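Local coordinates for sigma regulatory family protein-PP2C phosphatase (Chlamydia trachomatis serovar L2, PDB 6MAB), which probably senses small molecules, perhaps TCA-cycle intermediates, through the periplasmic domain described here, and is likely to pass the signal to a phosphatase module elsewhere in the protein, at residues P56-S61 and S92-L97; V233-G238 and L257-K262. One frame throughout, in Å; residues are numbered along the deposited sequence.

In the fold
The N-terminal helix 2-31 precedes two modules, each built on an antiparallel sheet. Contact 1 lies in the first: residues 92-97 return to the start of helix 58-68, closing a loop that holds the rest of that helix and strands 74-80 and 86-91. The chain then finishes the five-stranded first sheet and enters the second module. There contact 2 ties strand 232-237 to strand 254-261 across strand 240-249. The two loops follow one another in series, neither nesting nor crossing. The centres of the two contacts are about 45 Å apart, on opposite sides of the centre of the chain. Two such modules behind a long helix are consistent with a double-Cache sensor domain.

Contact 1: residues P56-S61 and S92-L97; sequences PDLALS and SRIEQL
L97 packs its isobutyl group against P56, L58 and S61, and most of the contact is apolar. CG of L97 lies against CB of P56 (3.8 Å), while its CD2 meets CD1 of L58 at 4.0 Å, the two leucine side chains crossing at about a right angle. With chi1 at -170°, the L97 side chain extends away from its own N, and both methyls face the helix start. I94 adds the second wedge: its CG2 touches L58 CD1, and its CD1 reaches CB of S61 at 3.6 Å.

No polar bond joins the two segments; each has its own. S61 OG, only 3.4 Å from L97 CD1, donates to D57 O (2.9 Å), an oxygen that S61 N approaches from the opposite face of the carbonyl plane. D57 is the N-cap, its OD1 receiving L60 N at 2.9 Å from above the carboxylate plane. On the far segment, R93 bridges to E95 OE2 through NE and to E74 through NH1.

The contact places the start of helix 58-68 beside the turn that follows strand 86-91. S91 N gives a hydrogen bond to S61 OG, D57 pairs with V89 through the backbone, and L60 reaches L77 of strand 74-80.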
ATOM      1  N   PRO A  56     -21.807  14.694 -13.075  1.00 45.54           N
ATOM      2  CA  PRO A  56     -20.437  14.849 -13.571  1.00 50.16           C
ATOM      3  C   PRO A  56     -20.223  16.214 -14.205  1.00 48.85           C
ATOM      4  O   PRO A  56     -21.014  16.670 -15.032  1.00 49.13           O
ATOM      5  CB  PRO A  56     -20.302  13.716 -14.591  1.00 50.85           C
ATOM      6  CG  PRO A  56     -21.250  12.684 -14.112  1.00 50.45           C
ATOM      7  CD  PRO A  56     -22.421  13.442 -13.549  1.00 51.04           C
ATOM      8  N   ASP A  57     -19.141  16.859 -13.798  1.00 36.00           N
ATOM      9  CA  ASP A  57     -18.814  18.233 -14.154  1.00 40.15           C
ATOM     10  C   ASP A  57     -17.550  18.202 -15.005  1.00 36.95           C
ATOM     11  O   ASP A  57     -16.437  18.081 -14.480  1.00 37.02           O
ATOM     12  CB  ASP A  57     -18.615  19.069 -12.897  1.00 43.36           C
ATOM     13  CG  ASP A  57     -18.419  20.561 -13.188  1.00 49.50           C
ATOM     14  OD1 ASP A  57     -18.059  20.934 -14.324  1.00 45.41           O
ATOM     15  OD2 ASP A  57     -18.603  21.357 -12.246  1.00 53.33           O
ATOM     16  N   LEU A  58     -17.730  18.330 -16.322  1.00 42.50           N
ATOM     17  CA  LEU A  58     -16.589  18.310 -17.230  1.00 40.73           C
ATOM     18  C   LEU A  58     -15.697  19.529 -17.026  1.00 44.75           C
ATOM     19  O   LEU A  58     -14.467  19.405 -16.975  1.00 43.40           O
ATOM     20  CB  LEU A  58     -17.075  18.238 -18.679  1.00 47.21           C
ATOM     21  CG  LEU A  58     -15.966  18.184 -19.729  1.00 49.42           C
ATOM     22  CD1 LEU A  58     -15.039  17.000 -19.472  1.00 46.26           C
ATOM     23  CD2 LEU A  58     -16.546  18.105 -21.137  1.00 52.64           C
ATOM     24  N   ALA A  59     -16.297  20.712 -16.893  1.00 46.86           N
ATOM     25  CA  ALA A  59     -15.518  21.930 -16.699  1.00 46.31           C
ATOM     26  C   ALA A  59     -14.614  21.812 -15.485  1.00 38.21           C
ATOM     27  O   ALA A  59     -13.427  22.151 -15.539  1.00 41.09           O
ATOM     28  CB  ALA A  59     -16.452  23.132 -16.553  1.00 48.31           C
ATOM     29  N   LEU A  60     -15.160  21.347 -14.364  1.00 38.68           N
ATOM     30  CA  LEU A  60     -14.341  21.215 -13.171  1.00 39.00           C
ATOM     31  C   LEU A  60     -13.238  20.188 -13.387  1.00 40.22           C
ATOM     32  O   LEU A  60     -12.099  20.389 -12.952  1.00 34.86           O
ATOM     33  CB  LEU A  60     -15.213  20.825 -11.980  1.00 34.38           C
ATOM     34  CG  LEU A  60     -14.441  20.550 -10.697  1.00 34.39           C
ATOM     35  CD1 LEU A  60     -13.653  21.774 -10.275  1.00 39.11           C
ATOM     36  CD2 LEU A  60     -15.381  20.114  -9.587  1.00 38.93           C
ATOM     37  N   SER A  61     -13.566  19.077 -14.043  1.00 39.34           N
ATOM     38  CA  SER A  61     -12.567  18.058 -14.343  1.00 32.91           C
ATOM     39  C   SER A  61     -11.407  18.638 -15.144  1.00 33.49           C
ATOM     40  O   SER A  61     -10.237  18.341 -14.863  1.00 31.92           O
ATOM     41  CB  SER A  61     -13.235  16.911 -15.101  1.00 36.60           C
ATOM     42  OG  SER A  61     -14.211  16.287 -14.282  1.00 31.93           O
ATOM     43  N   SER A  92      -9.364  14.629 -12.429  1.00 27.64           N
ATOM     44  CA  SER A  92      -8.232  14.990 -13.275  1.00 24.11           C
ATOM     45  C   SER A  92      -8.029  13.993 -14.400  1.00 33.32           C
ATOM     46  O   SER A  92      -7.323  14.310 -15.364  1.00 37.93           O
ATOM     47  CB  SER A  92      -6.953  15.078 -12.443  1.00 35.34           C
ATOM     48  OG  SER A  92      -6.592  13.811 -11.928  1.00 29.79           O
ATOM     49  N   ARG A  93      -8.603  12.790 -14.280  1.00 35.06           N
ATOM     50  CA  ARG A  93      -8.610  11.783 -15.347  1.00 41.36           C
ATOM     51  C   ARG A  93      -9.967  11.862 -16.023  1.00 35.71           C
ATOM     52  O   ARG A  93     -10.943  11.282 -15.542  1.00 36.93           O
ATOM     53  CB  ARG A  93      -8.376  10.375 -14.810  1.00 42.75           C
ATOM     54  CG  ARG A  93      -6.930   9.971 -14.654  1.00 52.92           C
ATOM     55  CD  ARG A  93      -6.823   8.618 -13.959  1.00 65.66           C
ATOM     56  NE  ARG A  93      -7.012   7.482 -14.852  1.00 57.59           N
ATOM     57  CZ  ARG A  93      -7.161   6.225 -14.435  1.00 56.25           C
ATOM     58  NH1 ARG A  93      -7.159   5.936 -13.136  1.00 49.57           N
ATOM     59  NH2 ARG A  93      -7.321   5.252 -15.316  1.00 56.96           N
ATOM     60  N   ILE A  94     -10.022  12.571 -17.154  1.00 37.18           N
ATOM     61  CA  ILE A  94     -11.303  12.837 -17.795  1.00 49.73           C
ATOM     62  C   ILE A  94     -12.015  11.531 -18.093  1.00 38.69           C
ATOM     63  O   ILE A  94     -13.248  11.437 -18.002  1.00 36.06           O
ATOM     64  CB  ILE A  94     -11.087  13.671 -19.072  1.00 52.92           C
ATOM     65  CG1 ILE A  94     -10.340  14.969 -18.736  1.00 66.07           C
ATOM     66  CG2 ILE A  94     -12.415  13.948 -19.780  1.00 48.07           C
ATOM     67  CD1 ILE A  94     -10.968  15.805 -17.641  1.00 62.90           C
ATOM     68  N   GLU A  95     -11.245  10.503 -18.455  1.00 46.08           N
ATOM     69  CA  GLU A  95     -11.809   9.219 -18.842  1.00 42.75           C
ATOM     70  C   GLU A  95     -12.539   8.533 -17.686  1.00 40.38           C
ATOM     71  O   GLU A  95     -13.382   7.660 -17.928  1.00 43.27           O
ATOM     72  CB  GLU A  95     -10.687   8.324 -19.388  1.00 41.72           C
ATOM     73  CG  GLU A  95      -9.606   7.907 -18.360  1.00 46.33           C
ATOM     74  CD  GLU A  95      -8.380   8.841 -18.303  1.00 58.53           C
ATOM     75  OE1 GLU A  95      -8.478  10.041 -18.657  1.00 49.30           O
ATOM     76  OE2 GLU A  95      -7.301   8.357 -17.886  1.00 51.59           O
ATOM     77  N   GLN A  96     -12.235   8.905 -16.443  1.00 31.34           N
ATOM     78  CA  GLN A  96     -12.914   8.362 -15.269  1.00 32.66           C
ATOM     79  C   GLN A  96     -14.239   9.046 -14.974  1.00 36.39           C
ATOM     80  O   GLN A  96     -15.018   8.540 -14.160  1.00 32.71           O
ATOM     81  CB  GLN A  96     -12.040   8.487 -14.017  1.00 34.75           C
ATOM     82  CG  GLN A  96     -10.750   7.707 -14.057  1.00 32.49           C
ATOM     83  CD  GLN A  96     -10.967   6.247 -14.348  1.00 36.15           C
ATOM     84  OE1 GLN A  96     -11.043   5.848 -15.513  1.00 37.80           O
ATOM     85  NE2 GLN A  96     -11.076   5.435 -13.300  1.00 35.77           N
ATOM     86  N   LEU A  97     -14.519  10.170 -15.614  1.00 36.03           N
ATOM     87  CA  LEU A  97     -15.683  10.954 -15.253  1.00 32.47           C
ATOM     88  C   LEU A  97     -16.977  10.156 -15.434  1.00 33.18           C
ATOM     89  O   LEU A  97     -17.219   9.561 -16.491  1.00 35.84           O
ATOM     90  CB  LEU A  97     -15.698  12.222 -16.099  1.00 36.26           C
ATOM     91  CG  LEU A  97     -16.688  13.312 -15.737  1.00 38.36           C
ATOM     92  CD1 LEU A  97     -16.455  13.780 -14.310  1.00 36.50           C
ATOM     93  CD2 LEU A  97     -16.515  14.465 -16.706  1.00 42.46           C
TER

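Contact 2: residues V233-G238 and L257-K262; sequences VSFCIG and LTYEEK
F235 and Y259 meet in an offset edge-to-face pair, the edge of the phenylalanine turned toward the face of the tyrosine. Their centroids lie 5.7 Å apart and the planes are inclined at 62°. The leading atom is CZ of F235, which comes within 3.7 Å of Y259 CB and 3.8 Å of Y259 CG, so the phenyl ring points at the root of the tyrosine side chain. Both rings are tucked over their own backbones (chi1 62° in F235, 65° in Y259), and from there the end of one meets the start of the other. The two side chains cross at about a right angle.

Aliphatic groups flank this pair. I237 CD1 extends to CE2 of Y259 at 3.8 Å, farther round the tyrosine ring from the phenylalanine tip. V233 CG2 meets L257 CD1 at 4.0 Å, and the other methyl of L257, CD2, approaches F235 CZ at 4.3 Å. The phenolic end of Y259 is anchored separately, its OH hydrogen-bonding to D184 OD2.

The axes of the segments 233-237 and 257-261 come no nearer than 9.0 Å, since strand 240-249 runs between them and bonds to both; its M242 touches F235 and Y259. T258 and E260, alternating with the residues of the contact, meet helix 2-31 through A21 and L17. Side chains thus meet over an intervening strand on one face of a twisted antiparallel sheet, with the long N-terminal helix behind it, as in the PAS-like modules of Cache sensor domains.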
ATOM      1  N   VAL A 233      11.177 -14.795  10.088  1.00 22.39           N
ATOM      2  CA  VAL A 233      10.781 -15.859   9.175  1.00 25.49           C
ATOM      3  C   VAL A 233      11.971 -16.337   8.360  1.00 24.34           C
ATOM      4  O   VAL A 233      12.975 -15.642   8.203  1.00 23.63           O
ATOM      5  CB  VAL A 233       9.670 -15.390   8.225  1.00 23.36           C
ATOM      6  CG1 VAL A 233       8.415 -15.018   9.019  1.00 27.11           C
ATOM      7  CG2 VAL A 233      10.173 -14.204   7.395  1.00 22.16           C
ATOM      8  N   SER A 234      11.826 -17.539   7.794  1.00 22.19           N
ATOM      9  CA  SER A 234      12.769 -18.055   6.817  1.00 19.91           C
ATOM     10  C   SER A 234      12.006 -18.449   5.562  1.00 17.58           C
ATOM     11  O   SER A 234      10.825 -18.801   5.618  1.00 22.84           O
ATOM     12  CB  SER A 234      13.562 -19.274   7.353  1.00 22.75           C
ATOM     13  OG  SER A 234      12.712 -20.382   7.591  1.00 26.29           O
ATOM     14  N   PHE A 235      12.690 -18.354   4.430  1.00 20.98           N
ATOM     15  CA  PHE A 235      12.129 -18.768   3.150  1.00 20.18           C
ATOM     16  C   PHE A 235      13.281 -18.899   2.168  1.00 20.81           C
ATOM     17  O   PHE A 235      14.424 -18.571   2.481  1.00 23.64           O
ATOM     18  CB  PHE A 235      11.054 -17.785   2.663  1.00 20.77           C
ATOM     19  CG  PHE A 235      11.544 -16.397   2.418  1.00 21.05           C
ATOM     20  CD1 PHE A 235      11.733 -15.521   3.486  1.00 22.45           C
ATOM     21  CD2 PHE A 235      11.757 -15.943   1.129  1.00 19.28           C
ATOM     22  CE1 PHE A 235      12.157 -14.219   3.265  1.00 19.40           C
ATOM     23  CE2 PHE A 235      12.182 -14.659   0.889  1.00 22.48           C
ATOM     24  CZ  PHE A 235      12.366 -13.780   1.957  1.00 17.75           C
ATOM     25  N   CYS A 236      12.971 -19.413   0.981  1.00 19.68           N
ATOM     26  CA  CYS A 236      13.958 -19.572  -0.074  0.50 21.76           C
ATOM     27  C   CYS A 236      13.561 -18.754  -1.293  1.00 24.13           C
ATOM     28  O   CYS A 236      12.372 -18.603  -1.605  1.00 26.25           O
ATOM     29  CB  CYS A 236      14.112 -21.045  -0.463  0.50 26.88           C
ATOM     30  SG  CYS A 236      14.893 -22.024   0.812  0.50 34.08           S
ATOM     31  N   ILE A 237      14.576 -18.227  -1.981  1.00 23.69           N
ATOM     32  CA  ILE A 237      14.427 -17.600  -3.293  1.00 28.26           C
ATOM     33  C   ILE A 237      15.332 -18.369  -4.231  1.00 30.27           C
ATOM     34  O   ILE A 237      16.561 -18.331  -4.082  1.00 29.75           O
ATOM     35  CB  ILE A 237      14.795 -16.118  -3.296  1.00 26.43           C
ATOM     36  CG1 ILE A 237      13.899 -15.362  -2.341  1.00 26.26           C
ATOM     37  CG2 ILE A 237      14.649 -15.556  -4.713  1.00 30.13           C
ATOM     38  CD1 ILE A 237      14.304 -13.885  -2.174  1.00 33.47           C
ATOM     39  N   GLY A 238      14.738 -19.062  -5.202  1.00 29.07           N
ATOM     40  CA  GLY A 238      15.538 -19.944  -6.034  1.00 33.18           C
ATOM     41  C   GLY A 238      16.204 -20.928  -5.099  1.00 36.56           C
ATOM     42  O   GLY A 238      15.556 -21.541  -4.247  1.00 45.70           O
ATOM     43  N   LEU A 257       8.229  -6.456   4.838  1.00 17.53           N
ATOM     44  CA  LEU A 257       9.115  -7.596   5.043  1.00 16.44           C
ATOM     45  C   LEU A 257      10.524  -7.147   4.686  1.00 22.54           C
ATOM     46  O   LEU A 257      10.782  -6.802   3.533  1.00 22.00           O
ATOM     47  CB  LEU A 257       8.698  -8.785   4.161  1.00 17.57           C
ATOM     48  CG  LEU A 257       9.712  -9.935   4.093  1.00 17.96           C
ATOM     49  CD1 LEU A 257       9.836 -10.707   5.385  1.00 24.40           C
ATOM     50  CD2 LEU A 257       9.292 -10.884   2.947  1.00 23.42           C
ATOM     51  N   THR A 258      11.441  -7.118   5.657  1.00 18.31           N
ATOM     52  CA  THR A 258      12.849  -6.987   5.293  1.00 15.41           C
ATOM     53  C   THR A 258      13.480  -8.377   5.287  1.00 17.22           C
ATOM     54  O   THR A 258      13.049  -9.267   6.016  1.00 19.70           O
ATOM     55  CB  THR A 258      13.586  -6.060   6.243  1.00 20.08           C
ATOM     56  OG1 THR A 258      13.311  -6.470   7.577  1.00 21.87           O
ATOM     57  CG2 THR A 258      13.121  -4.621   6.021  1.00 20.87           C
ATOM     58  N   TYR A 259      14.470  -8.581   4.423  1.00 18.62           N
ATOM     59  CA  TYR A 259      15.035  -9.917   4.293  1.00 15.31           C
ATOM     60  C   TYR A 259      16.459  -9.804   3.779  1.00 18.62           C
ATOM     61  O   TYR A 259      16.868  -8.774   3.228  1.00 19.89           O
ATOM     62  CB  TYR A 259      14.158 -10.833   3.390  1.00 18.79           C
ATOM     63  CG  TYR A 259      14.041 -10.410   1.915  1.00 19.55           C
ATOM     64  CD1 TYR A 259      13.138  -9.434   1.525  1.00 18.51           C
ATOM     65  CD2 TYR A 259      14.843 -10.990   0.933  1.00 22.42           C
ATOM     66  CE1 TYR A 259      13.031  -9.020   0.190  1.00 20.42           C
ATOM     67  CE2 TYR A 259      14.729 -10.588  -0.411  1.00 24.38           C
ATOM     68  CZ  TYR A 259      13.824  -9.602  -0.756  1.00 22.84           C
ATOM     69  OH  TYR A 259      13.710  -9.172  -2.071  1.00 24.01           O
ATOM     70  N   GLU A 260      17.205 -10.887   3.976  1.00 18.49           N
ATOM     71  CA  GLU A 260      18.623 -10.942   3.656  1.00 20.07           C
ATOM     72  C   GLU A 260      19.012 -12.408   3.539  1.00 17.76           C
ATOM     73  O   GLU A 260      18.385 -13.278   4.151  1.00 18.51           O
ATOM     74  CB  GLU A 260      19.451 -10.246   4.749  1.00 25.11           C
ATOM     75  CG  GLU A 260      20.954 -10.285   4.545  1.00 29.91           C
ATOM     76  CD  GLU A 260      21.409  -9.640   3.235  1.00 46.70           C
ATOM     77  OE1 GLU A 260      21.187 -10.230   2.139  1.00 36.99           O
ATOM     78  OE2 GLU A 260      22.004  -8.535   3.309  1.00 42.64           O
ATOM     79  N   GLU A 261      20.048 -12.677   2.749  1.00 18.44           N
ATOM     80  CA  GLU A 261      20.570 -14.035   2.685  1.00 20.99           C
ATOM     81  C   GLU A 261      20.988 -14.507   4.073  1.00 21.68           C
ATOM     82  O   GLU A 261      21.657 -13.792   4.813  1.00 20.81           O
ATOM     83  CB  GLU A 261      21.750 -14.101   1.717  1.00 22.83           C
ATOM     84  CG  GLU A 261      21.357 -13.776   0.293  1.00 24.41           C
ATOM     85  CD  GLU A 261      22.522 -13.813  -0.660  1.00 36.44           C
ATOM     86  OE1 GLU A 261      23.412 -14.670  -0.485  1.00 36.67           O
ATOM     87  OE2 GLU A 261      22.542 -12.977  -1.583  1.00 40.18           O
ATOM     88  N   LYS A 262      20.576 -15.719   4.427  1.00 20.99           N
ATOM     89  CA  LYS A 262      20.968 -16.292   5.708  1.00 18.18           C
ATOM     90  C   LYS A 262      22.486 -16.288   5.889  1.00 22.20           C
ATOM     91  O   LYS A 262      22.991 -16.046   6.995  1.00 21.33           O
ATOM     92  CB  LYS A 262      20.408 -17.713   5.807  1.00 22.03           C
ATOM     93  CG  LYS A 262      20.718 -18.417   7.098  1.00 25.43           C
ATOM     94  CD  LYS A 262      19.984 -19.759   7.176  1.00 30.87           C
ATOM     95  CE  LYS A 262      20.687 -20.780   8.017  1.00 49.68           C
ATOM     96  NZ  LYS A 262      19.994 -22.101   7.894  1.00 53.72           N
TER